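Similarities with probable monooxygenase (Photorhabdus luminescens, PDB 4HB9) probably acts as an FAD-dependent monooxygenase of the aromatic-ring hydroxylase type, holding a flavin-adenine dinucleotide. Local coordinates at residues A[259-272]-A[286-298]. Residues are numbered along the deposited sequence; the frame is centred on the assembly and turned at random. Where two conformers were deposited one is given.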
# COMPACT_ATOMS: atom_id res chain seq x y z
N ILE A 259 -9.34 8.86 18.89
CA ILE A 259 -8.17 9.47 18.27
C ILE A 259 -8.37 9.67 16.77
O ILE A 259 -7.92 10.66 16.20
CB ILE A 259 -6.88 8.66 18.59
CG1 ILE A 259 -5.64 9.43 18.20
CG2 ILE A 259 -6.90 7.30 17.93
CD1 ILE A 259 -5.44 10.69 19.02
N THR A 260 -9.09 8.76 16.11
CA THR A 260 -9.28 8.90 14.67
C THR A 260 -10.12 10.12 14.26
O THR A 260 -10.07 10.56 13.12
CB THR A 260 -9.84 7.62 14.03
OG1 THR A 260 -11.00 7.21 14.74
CG2 THR A 260 -8.81 6.54 14.05
N ASP A 261 -10.85 10.70 15.21
CA ASP A 261 -11.60 11.94 14.95
C ASP A 261 -10.86 13.21 15.38
O ASP A 261 -11.43 14.29 15.29
CB ASP A 261 -12.96 11.89 15.64
CG ASP A 261 -13.83 10.76 15.16
OD1 ASP A 261 -13.72 10.37 13.97
OD2 ASP A 261 -14.62 10.26 15.97
N PHE A 262 -9.62 13.11 15.86
CA PHE A 262 -8.89 14.28 16.34
C PHE A 262 -8.51 15.20 15.16
O PHE A 262 -8.16 14.73 14.09
CB PHE A 262 -7.61 13.88 17.08
CG PHE A 262 -7.78 13.71 18.57
CD1 PHE A 262 -6.79 14.14 19.43
CD2 PHE A 262 -8.90 13.11 19.12
CE1 PHE A 262 -6.90 13.99 20.79
CE2 PHE A 262 -9.03 12.96 20.49
CZ PHE A 262 -8.03 13.42 21.33
N SER A 263 -8.55 16.51 15.38
CA SER A 263 -7.98 17.46 14.42
C SER A 263 -6.49 17.22 14.25
O SER A 263 -5.83 16.67 15.12
CB SER A 263 -8.20 18.90 14.90
OG SER A 263 -7.39 19.21 16.01
N ALA A 264 -5.94 17.68 13.12
CA ALA A 264 -4.51 17.55 12.86
C ALA A 264 -3.71 18.21 13.98
O ALA A 264 -2.69 17.69 14.43
CB ALA A 264 -4.15 18.15 11.50
N GLU A 265 -4.22 19.34 14.47
CA GLU A 265 -3.53 20.11 15.49
C GLU A 265 -3.50 19.34 16.83
O GLU A 265 -2.49 19.34 17.55
CB GLU A 265 -4.24 21.47 15.61
CG GLU A 265 -4.07 22.38 14.38
CD GLU A 265 -4.95 22.05 13.15
OE1 GLU A 265 -4.58 22.54 12.05
OE2 GLU A 265 -5.98 21.33 13.23
N ALA A 266 -4.59 18.67 17.15
CA ALA A 266 -4.68 17.86 18.37
C ALA A 266 -3.78 16.61 18.28
O ALA A 266 -3.20 16.21 19.30
CB ALA A 266 -6.11 17.46 18.62
N LEU A 267 -3.69 16.02 17.09
CA LEU A 267 -2.81 14.89 16.86
C LEU A 267 -1.36 15.30 17.07
O LEU A 267 -0.61 14.60 17.73
CB LEU A 267 -3.01 14.27 15.47
CG LEU A 267 -4.36 13.57 15.26
CD1 LEU A 267 -4.61 13.27 13.80
CD2 LEU A 267 -4.42 12.29 16.11
N CYS A 268 -0.98 16.46 16.53
CA CYS A 268 0.36 17.01 16.71
C CYS A 268 0.67 17.23 18.20
O CYS A 268 1.69 16.79 18.70
CB CYS A 268 0.47 18.33 15.93
SG CYS A 268 2.15 18.84 15.53
N ASP A 269 -0.24 17.92 18.89
CA ASP A 269 -0.14 18.13 20.32
C ASP A 269 0.01 16.82 21.07
O ASP A 269 0.81 16.70 21.98
CB ASP A 269 -1.39 18.86 20.83
CG ASP A 269 -1.37 20.35 20.52
OD1 ASP A 269 -0.27 20.85 20.18
OD2 ASP A 269 -2.46 20.99 20.60
N LEU A 270 -0.77 15.84 20.70
CA LEU A 270 -0.70 14.57 21.40
C LEU A 270 0.67 13.90 21.27
O LEU A 270 1.20 13.40 22.25
CB LEU A 270 -1.79 13.66 20.93
CG LEU A 270 -1.83 12.42 21.82
CD1 LEU A 270 -3.26 12.11 22.21
CD2 LEU A 270 -1.14 11.29 21.11
N VAL A 271 1.24 13.88 20.07
CA VAL A 271 2.53 13.23 19.88
C VAL A 271 3.60 14.00 20.66
O VAL A 271 4.47 13.38 21.35
CB VAL A 271 2.88 13.10 18.39
CG1 VAL A 271 4.30 12.60 18.20
CG2 VAL A 271 1.89 12.18 17.71
N GLN A 272 3.56 15.33 20.60
CA GLN A 272 4.51 16.11 21.40
C GLN A 272 4.36 15.81 22.89
O GLN A 272 5.36 15.72 23.60
CB GLN A 272 4.36 17.61 21.17
CG GLN A 272 4.79 18.05 19.78
CD GLN A 272 4.62 19.55 19.57
OE1 GLN A 272 5.29 20.36 20.19
NE2 GLN A 272 3.71 19.92 18.70
N VAL A 286 8.19 17.21 14.44
CA VAL A 286 6.75 17.09 14.57
C VAL A 286 6.08 18.48 14.47
O VAL A 286 5.09 18.65 13.76
CB VAL A 286 6.37 16.33 15.87
CG1 VAL A 286 4.87 16.36 16.12
CG2 VAL A 286 6.87 14.91 15.80
N GLN A 287 6.68 19.49 15.11
CA GLN A 287 6.17 20.87 15.05
C GLN A 287 6.12 21.42 13.61
O GLN A 287 5.25 22.21 13.27
CB GLN A 287 7.01 21.79 15.96
CG GLN A 287 6.82 21.55 17.46
CD GLN A 287 7.97 22.10 18.34
OE1 GLN A 287 8.90 22.71 17.82
NE2 GLN A 287 7.90 21.88 19.67
N GLN A 288 7.05 21.00 12.77
CA GLN A 288 7.14 21.52 11.41
C GLN A 288 6.41 20.66 10.40
O GLN A 288 6.59 20.84 9.19
CB GLN A 288 8.62 21.65 11.02
CG GLN A 288 9.34 22.68 11.88
CD GLN A 288 8.62 24.02 11.81
OE1 GLN A 288 8.18 24.43 10.73
NE2 GLN A 288 8.44 24.66 12.97
N SER A 289 5.59 19.74 10.88
CA SER A 289 4.86 18.88 9.97
C SER A 289 3.65 19.59 9.33
O SER A 289 3.15 20.61 9.80
CB SER A 289 4.47 17.57 10.67
OG SER A 289 5.66 16.86 10.97
N ASP A 290 3.22 19.02 8.22
CA ASP A 290 2.15 19.53 7.39
C ASP A 290 0.79 19.28 8.04
O ASP A 290 0.37 18.13 8.15
CB ASP A 290 2.25 18.76 6.06
CG ASP A 290 1.05 18.94 5.16
OD1 ASP A 290 0.12 19.74 5.46
OD2 ASP A 290 1.05 18.29 4.10
N MSE A 291 0.06 20.33 8.40
CA MSE A 291 -1.24 20.18 9.10
C MSE A 291 -2.36 19.60 8.28
O MSE A 291 -3.40 19.21 8.83
CB MSE A 291 -1.69 21.52 9.68
CG MSE A 291 -0.76 21.97 10.80
SE MSE A 291 -0.80 23.94 11.05
CE MSE A 291 -0.10 24.57 9.31
N GLU A 292 -2.19 19.51 6.97
CA GLU A 292 -3.17 18.86 6.09
C GLU A 292 -2.98 17.35 5.88
O GLU A 292 -3.84 16.68 5.28
CB GLU A 292 -3.15 19.51 4.71
CG GLU A 292 -4.34 20.38 4.40
CD GLU A 292 -4.53 20.47 2.90
OE1 GLU A 292 -3.56 20.84 2.20
OE2 GLU A 292 -5.64 20.13 2.42
N ASN A 293 -1.85 16.81 6.33
CA ASN A 293 -1.52 15.40 6.08
C ASN A 293 -1.01 14.71 7.36
O ASN A 293 0.12 14.23 7.38
CB ASN A 293 -0.47 15.27 4.96
CG ASN A 293 -1.03 15.58 3.57
OD1 ASN A 293 -1.46 14.68 2.85
ND2 ASN A 293 -1.01 16.86 3.18
N ILE A 294 -1.81 14.68 8.43
CA ILE A 294 -1.47 13.88 9.63
C ILE A 294 -2.54 12.83 9.81
O ILE A 294 -3.71 13.16 9.89
CB ILE A 294 -1.36 14.69 10.92
CG1 ILE A 294 -0.27 15.75 10.77
CG2 ILE A 294 -0.98 13.79 12.11
CD1 ILE A 294 -0.31 16.79 11.85
N SER A 295 -2.14 11.56 9.88
CA SER A 295 -3.11 10.47 9.84
C SER A 295 -2.99 9.54 11.04
O SER A 295 -1.93 8.94 11.26
CB SER A 295 -2.96 9.64 8.57
OG SER A 295 -2.87 10.47 7.44
N PRO A 296 -4.07 9.39 11.81
CA PRO A 296 -4.13 8.36 12.83
C PRO A 296 -4.70 7.06 12.27
O PRO A 296 -5.65 7.10 11.48
CB PRO A 296 -5.10 8.96 13.85
CG PRO A 296 -6.04 9.77 13.02
CD PRO A 296 -5.31 10.19 11.77
N LEU A 297 -4.18 5.93 12.71
CA LEU A 297 -4.59 4.62 12.19
C LEU A 297 -4.56 3.57 13.29
O LEU A 297 -3.58 3.48 14.03
CB LEU A 297 -3.62 4.13 11.11
CG LEU A 297 -3.50 4.85 9.78
CD1 LEU A 297 -2.46 4.11 8.95
CD2 LEU A 297 -4.84 4.88 9.05
N HIS A 298 -5.61 2.78 13.38
CA HIS A 298 -5.64 1.62 14.27
C HIS A 298 -5.21 0.40 13.46
O HIS A 298 -5.74 0.17 12.38
CB HIS A 298 -7.04 1.41 14.87
CG HIS A 298 -7.48 2.52 15.77
ND1 HIS A 298 -6.73 2.94 16.84
CD2 HIS A 298 -8.58 3.31 15.74
CE1 HIS A 298 -7.35 3.94 17.44
NE2 HIS A 298 -8.48 4.17 16.80
O HOH W 1 -10.43 6.31 17.24
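Helix 264-274 packs on edge strand 295-301 of the mixed sheet and on the end of helix 280-287, and Leu-267, Ile-294 and Pro-296 lie at the middle of this contact. Leu-267 CD1 sits 3.8 Å from Pro-296 CD, the leucine branch crossing the proline ring at about a right angle. Ile-294 points both its branches at the helix. CG2 meets Leu-267 CB, while CD1 lies 3.6 Å from Ala-264 O. With chi1 of -60°, CG1 stands beside the backbone N, and the extended chain carries CD1 on to the first turn of the helix. Ser-263 caps that turn, its OG accepting from Ala-266 N.

Towards the other helix, Cys-268 SG, in the conformer given, lies near Val-286 CG1. Val-286 CG2 also meets Val-271 CG1, and both valines touch Trp-246 of strand 240-251. At the end of helix 280-287, Gln-287 NE2 donates to Gln-272 OE1 at 3.1 Å. The bond lies in the amide plane of Gln-287 but reaches the oxygen from above the carbonyl plane of Gln-272.

At the other end, the 3-10 turn 259-261 rests on Pro-296 and His-298, with Pro-296 CG against Thr-260 CA and Ile-259 O. Ile-259 CG2 approaches CE1 of the His-298 ring to 3.4 Å, and Thr-260 CG2 lies 3.6 Å from its NE2. A water in the plane of the ring, 2.9 Å from His-298 NE2, accepts from Thr-260 N. Ser-184 of the neighbouring strand 179-191 is hydrogen-bonded to ND1, so both ring nitrogens have partners. The side chain of Pro-296 is about 10 Å from the bound flavin-adenine dinucleotide. The arrangement is a helix-on-sheet layer, here at the edge of the mixed sheet of an FAD-containing, aromatic-ring hydroxylase-like fold.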